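Long-range contacts in putative glutathionylspermidine synthase (PDB 3N6X), which probably acts as an ATP-dependent ligase of the circularly permuted ATP-grasp family, its exact substrates being inferred rather than demonstrated: residues V105-Q109 with Y127-G133; Y199-L204 with I238-I244; R269-R275 with G306-A312. One frame throughout, in Å; residues are numbered along the deposited sequence. Where two conformers were deposited one is given.

Contact 1 (V105-Q109 with Y127-G133)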
loop_
_atom_site.group_PDB
_atom_site.type_symbol
_atom_site.label_atom_id
_atom_site.label_comp_id
_atom_site.label_asym_id
_atom_site.label_seq_id
_atom_site.Cartn_x
_atom_site.Cartn_y
_atom_site.Cartn_z
ATOM N N VAL A 105 2.246 -18.667 12.232
ATOM C CA VAL A 105 0.849 -19.173 12.200
ATOM C C VAL A 105 0.665 -20.445 11.414
ATOM O O VAL A 105 -0.306 -21.181 11.658
ATOM C CB VAL A 105 -0.235 -18.142 11.799
ATOM C CG1 VAL A 105 -0.530 -17.201 12.922
ATOM C CG2 VAL A 105 0.111 -17.405 10.508
ATOM N N TYR A 106 1.498 -20.647 10.379
ATOM C CA TYR A 106 1.389 -21.824 9.518
ATOM C C TYR A 106 2.402 -22.902 9.912
ATOM O O TYR A 106 2.538 -23.907 9.214
ATOM C CB TYR A 106 1.525 -21.419 8.043
ATOM C CG TYR A 106 0.372 -20.566 7.562
ATOM C CD1 TYR A 106 -0.936 -21.030 7.629
ATOM C CD2 TYR A 106 0.594 -19.312 6.994
ATOM C CE1 TYR A 106 -2.002 -20.254 7.180
ATOM C CE2 TYR A 106 -0.468 -18.528 6.533
ATOM C CZ TYR A 106 -1.765 -19.004 6.634
ATOM O OH TYR A 106 -2.826 -18.252 6.204
ATOM N N HIS A 107 3.085 -22.711 11.060
ATOM C CA HIS A 107 4.047 -23.684 11.562
ATOM C C HIS A 107 3.803 -24.029 13.027
ATOM O O HIS A 107 2.781 -24.630 13.315
ATOM C CB HIS A 107 5.510 -23.281 11.238
ATOM C CG HIS A 107 5.830 -23.406 9.773
ATOM N ND1 HIS A 107 5.596 -22.358 8.883
ATOM C CD2 HIS A 107 6.254 -24.484 9.068
ATOM C CE1 HIS A 107 5.932 -22.819 7.688
ATOM N NE2 HIS A 107 6.321 -24.093 7.742
ATOM N N ASP A 108 4.700 -23.643 13.953
ATOM C CA ASP A 108 4.561 -24.004 15.369
ATOM C C ASP A 108 3.589 -23.151 16.169
ATOM O O ASP A 108 3.254 -23.515 17.298
ATOM C CB ASP A 108 5.930 -24.089 16.061
ATOM C CG ASP A 108 6.825 -25.201 15.500
ATOM O OD1 ASP A 108 6.277 -26.194 14.957
ATOM O OD2 ASP A 108 8.063 -25.084 15.625
ATOM N N GLN A 109 3.116 -22.027 15.592
ATOM C CA GLN A 109 2.162 -21.116 16.254
ATOM C C GLN A 109 2.623 -20.725 17.662
ATOM O O GLN A 109 1.823 -20.710 18.596
ATOM C CB GLN A 109 0.738 -21.700 16.248
ATOM C CG GLN A 109 0.237 -21.986 14.831
ATOM C CD GLN A 109 -1.129 -22.620 14.777
ATOM O OE1 GLN A 109 -1.582 -23.262 15.719
ATOM N NE2 GLN A 109 -1.795 -22.497 13.636
ATOM N N TYR A 127 -7.144 -17.074 7.091
ATOM C CA TYR A 127 -6.208 -18.107 7.525
ATOM C C TYR A 127 -6.455 -19.333 6.650
ATOM O O TYR A 127 -7.579 -19.822 6.604
ATOM C CB TYR A 127 -6.391 -18.451 9.029
ATOM C CG TYR A 127 -5.535 -19.618 9.485
ATOM C CD1 TYR A 127 -4.220 -19.423 9.899
ATOM C CD2 TYR A 127 -6.004 -20.931 9.399
ATOM C CE1 TYR A 127 -3.405 -20.500 10.263
ATOM C CE2 TYR A 127 -5.197 -22.015 9.754
ATOM C CZ TYR A 127 -3.901 -21.792 10.195
ATOM O OH TYR A 127 -3.106 -22.854 10.550
ATOM N N ARG A 128 -5.431 -19.784 5.899
ATOM C CA ARG A 128 -5.581 -20.898 4.955
ATOM C C ARG A 128 -4.962 -22.164 5.502
ATOM O O ARG A 128 -3.731 -22.300 5.517
ATOM C CB ARG A 128 -4.983 -20.550 3.568
ATOM C CG ARG A 128 -5.445 -19.211 3.002
ATOM C CD ARG A 128 -6.685 -19.321 2.146
ATOM N NE ARG A 128 -7.142 -18.006 1.699
ATOM C CZ ARG A 128 -8.318 -17.785 1.124
ATOM N NH1 ARG A 128 -9.159 -18.791 0.910
ATOM N NH2 ARG A 128 -8.661 -16.560 0.751
ATOM N N PRO A 129 -5.798 -23.129 5.956
ATOM C CA PRO A 129 -5.242 -24.394 6.480
ATOM C C PRO A 129 -4.420 -25.171 5.438
ATOM O O PRO A 129 -3.573 -25.982 5.818
ATOM C CB PRO A 129 -6.489 -25.168 6.937
ATOM C CG PRO A 129 -7.625 -24.553 6.189
ATOM C CD PRO A 129 -7.277 -23.120 6.010
ATOM N N GLU A 130 -4.608 -24.851 4.122
ATOM C CA GLU A 130 -3.844 -25.438 2.989
ATOM C C GLU A 130 -2.370 -25.052 3.064
ATOM O O GLU A 130 -1.511 -25.726 2.476
ATOM C CB GLU A 130 -4.422 -24.968 1.638
ATOM C CG GLU A 130 -5.858 -25.420 1.386
ATOM C CD GLU A 130 -6.944 -24.527 1.956
ATOM O OE1 GLU A 130 -6.614 -23.516 2.622
ATOM O OE2 GLU A 130 -8.133 -24.846 1.742
HETATM N N MSE A 131 -2.072 -23.962 3.791
HETATM C CA MSE A 131 -0.704 -23.449 3.960
HETATM C C MSE A 131 -0.029 -23.935 5.251
HETATM O O MSE A 131 1.155 -23.684 5.445
HETATM C CB MSE A 131 -0.707 -21.919 3.867
HETATM C CG MSE A 131 -1.000 -21.432 2.452
HETATM SE SE MSE A 131 0.312 -22.175 1.147
HETATM C CE MSE A 131 1.872 -21.155 1.737
ATOM N N PHE A 132 -0.762 -24.665 6.105
ATOM C CA PHE A 132 -0.215 -25.183 7.362
ATOM C C PHE A 132 0.836 -26.245 7.109
ATOM O O PHE A 132 0.579 -27.215 6.398
ATOM C CB PHE A 132 -1.336 -25.727 8.287
ATOM C CG PHE A 132 -0.832 -26.131 9.656
ATOM C CD1 PHE A 132 -0.602 -25.175 10.643
ATOM C CD2 PHE A 132 -0.543 -27.460 9.945
ATOM C CE1 PHE A 132 -0.096 -25.544 11.896
ATOM C CE2 PHE A 132 -0.039 -27.829 11.197
ATOM C CZ PHE A 132 0.187 -26.866 12.164
ATOM N N GLY A 133 2.026 -26.034 7.662
ATOM C CA GLY A 133 3.145 -26.953 7.499
ATOM C C GLY A 133 3.915 -26.759 6.208
ATOM O O GLY A 133 4.937 -27.421 5.994
#

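Contact 2 (Y199-L204 with I238-I244)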
loop_
_atom_site.group_PDB
_atom_site.type_symbol
_atom_site.label_atom_id
_atom_site.label_comp_id
_atom_site.label_asym_id
_atom_site.label_seq_id
_atom_site.Cartn_x
_atom_site.Cartn_y
_atom_site.Cartn_z
ATOM N N TYR A 199 12.693 0.405 -9.499
ATOM C CA TYR A 199 11.774 -0.448 -8.731
ATOM C C TYR A 199 11.452 -1.768 -9.454
ATOM O O TYR A 199 11.721 -2.814 -8.889
ATOM C CB TYR A 199 10.479 0.322 -8.325
ATOM C CG TYR A 199 9.425 -0.563 -7.681
ATOM C CD1 TYR A 199 8.564 -1.341 -8.460
ATOM C CD2 TYR A 199 9.305 -0.646 -6.295
ATOM C CE1 TYR A 199 7.642 -2.201 -7.876
ATOM C CE2 TYR A 199 8.361 -1.481 -5.700
ATOM C CZ TYR A 199 7.544 -2.272 -6.494
ATOM O OH TYR A 199 6.608 -3.095 -5.921
ATOM N N PRO A 200 10.966 -1.757 -10.741
ATOM C CA PRO A 200 10.646 -3.032 -11.419
ATOM C C PRO A 200 11.794 -4.035 -11.508
ATOM O O PRO A 200 11.561 -5.240 -11.384
ATOM C CB PRO A 200 10.187 -2.576 -12.802
ATOM C CG PRO A 200 9.638 -1.233 -12.572
ATOM C CD PRO A 200 10.551 -0.609 -11.571
ATOM N N GLN A 201 13.034 -3.545 -11.672
ATOM C CA GLN A 201 14.198 -4.419 -11.753
ATOM C C GLN A 201 14.629 -4.924 -10.383
ATOM O O GLN A 201 15.094 -6.060 -10.272
ATOM C CB GLN A 201 15.353 -3.749 -12.522
ATOM C CG GLN A 201 15.104 -3.665 -14.034
ATOM C CD GLN A 201 14.842 -5.010 -14.676
ATOM O OE1 GLN A 201 15.582 -5.984 -14.490
ATOM N NE2 GLN A 201 13.805 -5.081 -15.473
ATOM N N VAL A 202 14.423 -4.110 -9.326
ATOM C CA VAL A 202 14.657 -4.546 -7.937
ATOM C C VAL A 202 13.622 -5.652 -7.614
ATOM O O VAL A 202 13.986 -6.700 -7.095
ATOM C CB VAL A 202 14.571 -3.363 -6.916
ATOM C CG1 VAL A 202 14.607 -3.877 -5.463
ATOM C CG2 VAL A 202 15.684 -2.337 -7.161
ATOM N N LEU A 203 12.354 -5.442 -8.002
ATOM C CA LEU A 203 11.307 -6.444 -7.780
ATOM C C LEU A 203 11.582 -7.752 -8.554
ATOM O O LEU A 203 11.486 -8.831 -7.975
ATOM C CB LEU A 203 9.907 -5.870 -8.126
ATOM C CG LEU A 203 8.735 -6.885 -8.135
ATOM C CD1 LEU A 203 8.566 -7.543 -6.767
ATOM C CD2 LEU A 203 7.432 -6.213 -8.587
ATOM N N LEU A 204 11.961 -7.654 -9.843
ATOM C CA LEU A 204 12.285 -8.844 -10.633
ATOM C C LEU A 204 13.429 -9.636 -9.986
ATOM O O LEU A 204 13.348 -10.854 -9.882
ATOM C CB LEU A 204 12.635 -8.463 -12.088
ATOM C CG LEU A 204 13.121 -9.621 -12.994
ATOM C CD1 LEU A 204 12.084 -10.758 -13.067
ATOM C CD2 LEU A 204 13.460 -9.128 -14.362
ATOM N N ILE A 238 3.841 -2.928 -15.108
ATOM C CA ILE A 238 4.932 -3.481 -14.319
ATOM C C ILE A 238 5.618 -4.674 -15.014
ATOM O O ILE A 238 6.839 -4.729 -15.051
ATOM C CB ILE A 238 4.549 -3.700 -12.808
ATOM C CG1 ILE A 238 5.790 -3.735 -11.900
ATOM C CG2 ILE A 238 3.651 -4.902 -12.591
ATOM C CD1 ILE A 238 6.323 -2.376 -11.535
ATOM N N ALA A 239 4.834 -5.568 -15.649
ATOM C CA ALA A 239 5.385 -6.716 -16.400
ATOM C C ALA A 239 6.257 -6.233 -17.583
ATOM O O ALA A 239 7.347 -6.772 -17.820
ATOM C CB ALA A 239 4.252 -7.607 -16.911
ATOM N N GLN A 240 5.799 -5.191 -18.288
ATOM C CA GLN A 240 6.569 -4.601 -19.388
ATOM C C GLN A 240 7.849 -3.957 -18.836
ATOM O O GLN A 240 8.929 -4.241 -19.336
ATOM C CB GLN A 240 5.708 -3.583 -20.175
ATOM C CG GLN A 240 6.346 -3.090 -21.476
ATOM C CD GLN A 240 7.209 -1.865 -21.261
ATOM O OE1 GLN A 240 6.892 -0.972 -20.452
ATOM N NE2 GLN A 240 8.326 -1.799 -21.978
ATOM N N GLN A 241 7.734 -3.170 -17.734
ATOM C CA GLN A 241 8.897 -2.552 -17.065
ATOM C C GLN A 241 9.902 -3.612 -16.585
ATOM O O GLN A 241 11.115 -3.375 -16.588
ATOM C CB GLN A 241 8.440 -1.684 -15.884
ATOM C CG GLN A 241 7.844 -0.334 -16.284
ATOM C CD GLN A 241 8.805 0.494 -17.105
ATOM O OE1 GLN A 241 9.954 0.754 -16.709
ATOM N NE2 GLN A 241 8.376 0.875 -18.289
HETATM N N MSE A 242 9.400 -4.775 -16.188
HETATM C CA MSE A 242 10.244 -5.866 -15.711
HETATM C C MSE A 242 10.846 -6.660 -16.877
HETATM O O MSE A 242 11.926 -7.223 -16.741
HETATM C CB MSE A 242 9.421 -6.808 -14.816
HETATM C CG MSE A 242 9.212 -6.282 -13.408
HETATM SE SE MSE A 242 8.300 -7.581 -12.231
HETATM C CE MSE A 242 6.605 -7.231 -12.708
ATOM N N GLY A 243 10.100 -6.766 -17.977
ATOM C CA GLY A 243 10.510 -7.570 -19.124
ATOM C C GLY A 243 10.137 -9.033 -18.959
ATOM O O GLY A 243 10.893 -9.918 -19.355
ATOM N N ILE A 244 8.987 -9.299 -18.321
ATOM C CA ILE A 244 8.486 -10.660 -18.115
ATOM C C ILE A 244 7.111 -10.829 -18.791
ATOM O O ILE A 244 6.424 -9.835 -19.055
ATOM C CB ILE A 244 8.437 -11.052 -16.602
ATOM C CG1 ILE A 244 7.379 -10.191 -15.810
ATOM C CG2 ILE A 244 9.841 -11.006 -15.977
ATOM C CD1 ILE A 244 7.109 -10.650 -14.392
#

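Contact 3 (R269-R275 with G306-A312)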
loop_
_atom_site.group_PDB
_atom_site.type_symbol
_atom_site.label_atom_id
_atom_site.label_comp_id
_atom_site.label_asym_id
_atom_site.label_seq_id
_atom_site.Cartn_x
_atom_site.Cartn_y
_atom_site.Cartn_z
ATOM N N ARG A 269 8.665 -24.218 -18.700
ATOM C CA ARG A 269 8.486 -24.267 -17.243
ATOM C C ARG A 269 8.523 -22.895 -16.576
ATOM O O ARG A 269 9.383 -22.073 -16.890
ATOM C CB ARG A 269 9.475 -25.220 -16.557
ATOM C CG ARG A 269 8.931 -25.706 -15.224
ATOM C CD ARG A 269 9.930 -26.469 -14.417
ATOM N NE ARG A 269 9.464 -26.645 -13.041
ATOM C CZ ARG A 269 9.804 -27.670 -12.267
ATOM N NH1 ARG A 269 10.593 -28.632 -12.737
ATOM N NH2 ARG A 269 9.344 -27.754 -11.025
ATOM N N VAL A 270 7.560 -22.644 -15.679
ATOM C CA VAL A 270 7.473 -21.393 -14.922
ATOM C C VAL A 270 7.936 -21.666 -13.505
ATOM O O VAL A 270 7.440 -22.602 -12.867
ATOM C CB VAL A 270 6.040 -20.803 -14.968
ATOM C CG1 VAL A 270 5.871 -19.680 -13.943
ATOM C CG2 VAL A 270 5.695 -20.313 -16.382
ATOM N N ASP A 271 8.928 -20.892 -13.019
ATOM C CA ASP A 271 9.479 -21.130 -11.686
ATOM C C ASP A 271 8.901 -20.217 -10.616
ATOM O O ASP A 271 8.746 -20.646 -9.466
ATOM C CB ASP A 271 11.014 -21.067 -11.713
ATOM C CG ASP A 271 11.606 -22.032 -12.733
ATOM O OD1 ASP A 271 11.426 -23.269 -12.560
ATOM O OD2 ASP A 271 12.167 -21.556 -13.742
ATOM N N VAL A 272 8.603 -18.954 -10.979
ATOM C CA VAL A 272 8.061 -17.968 -10.045
ATOM C C VAL A 272 6.886 -17.248 -10.692
ATOM O O VAL A 272 7.008 -16.760 -11.817
ATOM C CB VAL A 272 9.141 -16.946 -9.541
ATOM C CG1 VAL A 272 8.563 -16.011 -8.478
ATOM C CG2 VAL A 272 10.394 -17.657 -9.016
ATOM N N ILE A 273 5.754 -17.165 -9.977
ATOM C CA ILE A 273 4.579 -16.427 -10.452
ATOM C C ILE A 273 4.325 -15.239 -9.535
ATOM O O ILE A 273 4.062 -15.419 -8.334
ATOM C CB ILE A 273 3.310 -17.330 -10.544
ATOM C CG1 ILE A 273 3.481 -18.454 -11.579
ATOM C CG2 ILE A 273 2.060 -16.481 -10.837
ATOM C CD1 ILE A 273 2.512 -19.663 -11.354
ATOM N N TYR A 274 4.403 -14.035 -10.090
ATOM C CA TYR A 274 4.039 -12.833 -9.376
ATOM C C TYR A 274 2.538 -12.738 -9.550
ATOM O O TYR A 274 2.063 -12.437 -10.644
ATOM C CB TYR A 274 4.786 -11.617 -9.975
ATOM C CG TYR A 274 4.346 -10.250 -9.482
ATOM C CD1 TYR A 274 3.815 -10.081 -8.205
ATOM C CD2 TYR A 274 4.584 -9.109 -10.240
ATOM C CE1 TYR A 274 3.399 -8.828 -7.753
ATOM C CE2 TYR A 274 4.203 -7.844 -9.786
ATOM C CZ TYR A 274 3.599 -7.710 -8.546
ATOM O OH TYR A 274 3.212 -6.463 -8.101
ATOM N N ARG A 275 1.781 -13.191 -8.534
ATOM C CA ARG A 275 0.323 -13.255 -8.672
ATOM C C ARG A 275 -0.380 -11.949 -8.360
ATOM O O ARG A 275 -0.175 -11.367 -7.289
ATOM C CB ARG A 275 -0.298 -14.457 -7.894
ATOM C CG ARG A 275 -0.071 -14.445 -6.393
ATOM C CD ARG A 275 -1.328 -14.802 -5.622
ATOM N NE ARG A 275 -1.121 -14.680 -4.176
ATOM C CZ ARG A 275 -1.772 -13.814 -3.399
ATOM N NH1 ARG A 275 -2.707 -13.024 -3.913
ATOM N NH2 ARG A 275 -1.507 -13.750 -2.097
ATOM N N GLY A 306 7.239 -27.122 -6.395
ATOM C CA GLY A 306 7.478 -27.081 -7.838
ATOM C C GLY A 306 7.397 -25.696 -8.449
ATOM O O GLY A 306 7.730 -25.513 -9.626
ATOM N N VAL A 307 6.926 -24.709 -7.660
ATOM C CA VAL A 307 6.774 -23.319 -8.104
ATOM C C VAL A 307 6.739 -22.383 -6.879
ATOM O O VAL A 307 6.434 -22.829 -5.770
ATOM C CB VAL A 307 5.491 -23.139 -9.021
ATOM C CG1 VAL A 307 4.194 -23.086 -8.187
ATOM C CG2 VAL A 307 5.612 -21.909 -9.925
ATOM N N THR A 308 7.038 -21.096 -7.088
ATOM C CA THR A 308 6.913 -20.074 -6.056
ATOM C C THR A 308 5.809 -19.105 -6.448
ATOM O O THR A 308 5.796 -18.623 -7.579
ATOM C CB THR A 308 8.232 -19.310 -5.851
ATOM O OG1 THR A 308 9.234 -20.221 -5.425
ATOM C CG2 THR A 308 8.099 -18.186 -4.807
ATOM N N LEU A 309 4.890 -18.816 -5.507
ATOM C CA LEU A 309 3.850 -17.797 -5.675
ATOM C C LEU A 309 4.226 -16.590 -4.847
ATOM O O LEU A 309 4.692 -16.734 -3.715
ATOM C CB LEU A 309 2.459 -18.325 -5.254
ATOM C CG LEU A 309 1.906 -19.524 -6.075
ATOM C CD1 LEU A 309 0.547 -19.941 -5.573
ATOM C CD2 LEU A 309 1.838 -19.202 -7.557
ATOM N N ALA A 310 4.107 -15.412 -5.429
ATOM C CA ALA A 310 4.456 -14.169 -4.756
ATOM C C ALA A 310 3.397 -13.117 -5.062
ATOM O O ALA A 310 3.176 -12.823 -6.221
ATOM C CB ALA A 310 5.826 -13.692 -5.220
ATOM N N ASN A 311 2.673 -12.607 -4.047
ATOM C CA ASN A 311 2.833 -12.983 -2.632
ATOM C C ASN A 311 2.302 -14.399 -2.370
ATOM O O ASN A 311 1.521 -14.939 -3.166
ATOM C CB ASN A 311 2.124 -11.974 -1.729
ATOM C CG ASN A 311 2.788 -10.614 -1.678
ATOM O OD1 ASN A 311 3.879 -10.393 -2.212
ATOM N ND2 ASN A 311 2.174 -9.689 -0.980
ATOM N N ALA A 312 2.790 -15.023 -1.299
ATOM C CA ALA A 312 2.374 -16.356 -0.899
ATOM C C ALA A 312 0.871 -16.418 -0.694
ATOM O O ALA A 312 0.239 -15.391 -0.436
ATOM C CB ALA A 312 3.077 -16.746 0.392
HETATM O O HOH W 1 7.130 -25.190 -12.137
HETATM O O HOH W 2 10.466 -24.283 -10.020
HETATM O O HOH W 3 0.519 -10.754 -4.743
#

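Contact 1 (V105-Q109 with Y127-G133)
Tyr106 lies across the short 3-10 turn 129-131 and is held there at both ends, its main chain by Gly133 and its hydroxyl by Arg128. The contact joins the end of helix 81-105 to a loop of the circularly permuted ATP-grasp region, and the tyrosine ring is its centre. CB of Met131, a selenomethionine, sits over the middle of one ring face, 3.9 Å from the centroid, in a CH-pi contact only 10° off the normal. Tyr127 adds a second aromatic group. The two ring planes are 24° apart but slid so far that they barely overlap, and Tyr106 CE1 meets Tyr127 CE1 at 3.4 Å. A long aromatic side chain suits position 106 because it can span the turn and still end in a polar atom. That atom, Tyr106 OH, accepts a nearly straight bond from Arg128 N at 3.0 Å, the donor lying in the ring plane, and it also bonds to Gly314 O. At the other end of the residue, Gly133 N reaches Tyr106 O at 2.7 Å. Gly133 has positive phi, which glycine tolerates easily. Beside this bond, the Phe132 ring brings CE1 to 3.3 Å from His107 O; CG anti to the backbone N (chi1 -174°) turns the ring that way. In the next shell, the turn itself is closed by Met131 N to Arg128 O and Phe132 N to Pro129 O, while Arg128 forms a salt bridge with Asp280. Val317 of helix 316-319 touches both tyrosines. Gln109, the N-cap residue of the following helix, reaches back with its straight side chain, so that its NE2 donates to Val105 O at 2.8 Å with that oxygen in the amide plane.

Contact 2 (Y199-L204 with I238-I244)
Pro200, in the first turn of helix 199-209, packs against the end of helix 232-242, its CG 3.6 Å from Gln241 CB and its CB near Met242 CG. The short helical segments cross at -81° with their axes 8.8 Å apart. Proline suits a first helical turn, where its missing N-H costs no bond, and its own carbonyl is used: Leu204 N donates to Pro200 O. Gln201 supplies the polar link. A kink about its CB-CG bond (chi2 -57°) swings the amide toward the helix end and brings NE2 to 3.1 Å from Met242 O, above the carbonyl plane rather than on a lone pair, and a weak bond runs from the same NE2 to Gln241 O. This one amide thus serves two carbonyls of the final helical turn. Ala239 O takes Gly243 N and Ile244 N from opposite faces of its plane. Around these bonds most of the contact is apolar: Leu203 CD2 meets the selenium of Met242 at 4.0 Å, and Leu204 CD1 touches Ile244 CG2 at 3.7 Å. Gly243, with positive phi, is the C-prime residue of a Schellman motif, the classic end of an alpha-helix, here packed against the start of a second helix.

Contact 3 (R269-R275 with G306-A312)
Strands 272-275 and 308-310, the parallel pair of the beta-alpha-beta unit formed with helix 298-303, have axes 22° apart, and the chain of backbone bonds alternates between them: Thr308 N to Asp271 O, Ile273 N to Thr308 O (2.8 Å), Ala310 N to Ile273 O and Arg275 N to Ala310 O. Ile273 and Leu309 project from the same face of the sheet and run alongside one another, with Ile273 CB 3.8 Å from Leu309 CD2; these branched apolar chains suit a face covered by helix 298-303. Val272, Thr308, Tyr274 and Ala310 turn to the other face, where helix 199-209 packs and the small Ala310 lies close to Leu207. An arginine works at each end. Arg269, its aliphatic chain straight, sends NH2 to a lone pair of Gly306 O at 3.1 Å, nearly straight at 169°, and two waters also donate to that oxygen. In Arg275 a twist about CB-CG (chi2 136°) carries the guanidinium past the strand end: NE bonds to Asn311 O at 2.8 Å, and NH2 to Ala312 O at 2.9 Å from above the carbonyl plane. The peptide before Asn311 is cis, and a water joins Asn311 N to Arg275 O. The loop after strand 308-310 is thus tied to Arg275 by its guanidinium N-H groups and one water, not by further strand pairing.

In the fold
Contacts 2 and 3 are neighbours in one layered unit: Tyr274 of strand 268-275 packs under the crossing helices of contact 2, with Met242 CE 3.7 Å from Tyr274 CD2 and Leu203 also on its ring. Contact 3 is the most buried, the parallel strand pair of a beta-alpha-beta unit, in which backbone bonds dominate and arginines finish the ends. Contact 2 is partly buried, mainly apolar, with a single glutamine bridging its outer side. Contact 1, also partly buried, has no strand pairing and relies on aromatic rings and isolated bonds. Its centre is about 19 Å from that of contact 3, yet Tyr302 of helix 298-303 touches both Met131 and Leu309, linking the two.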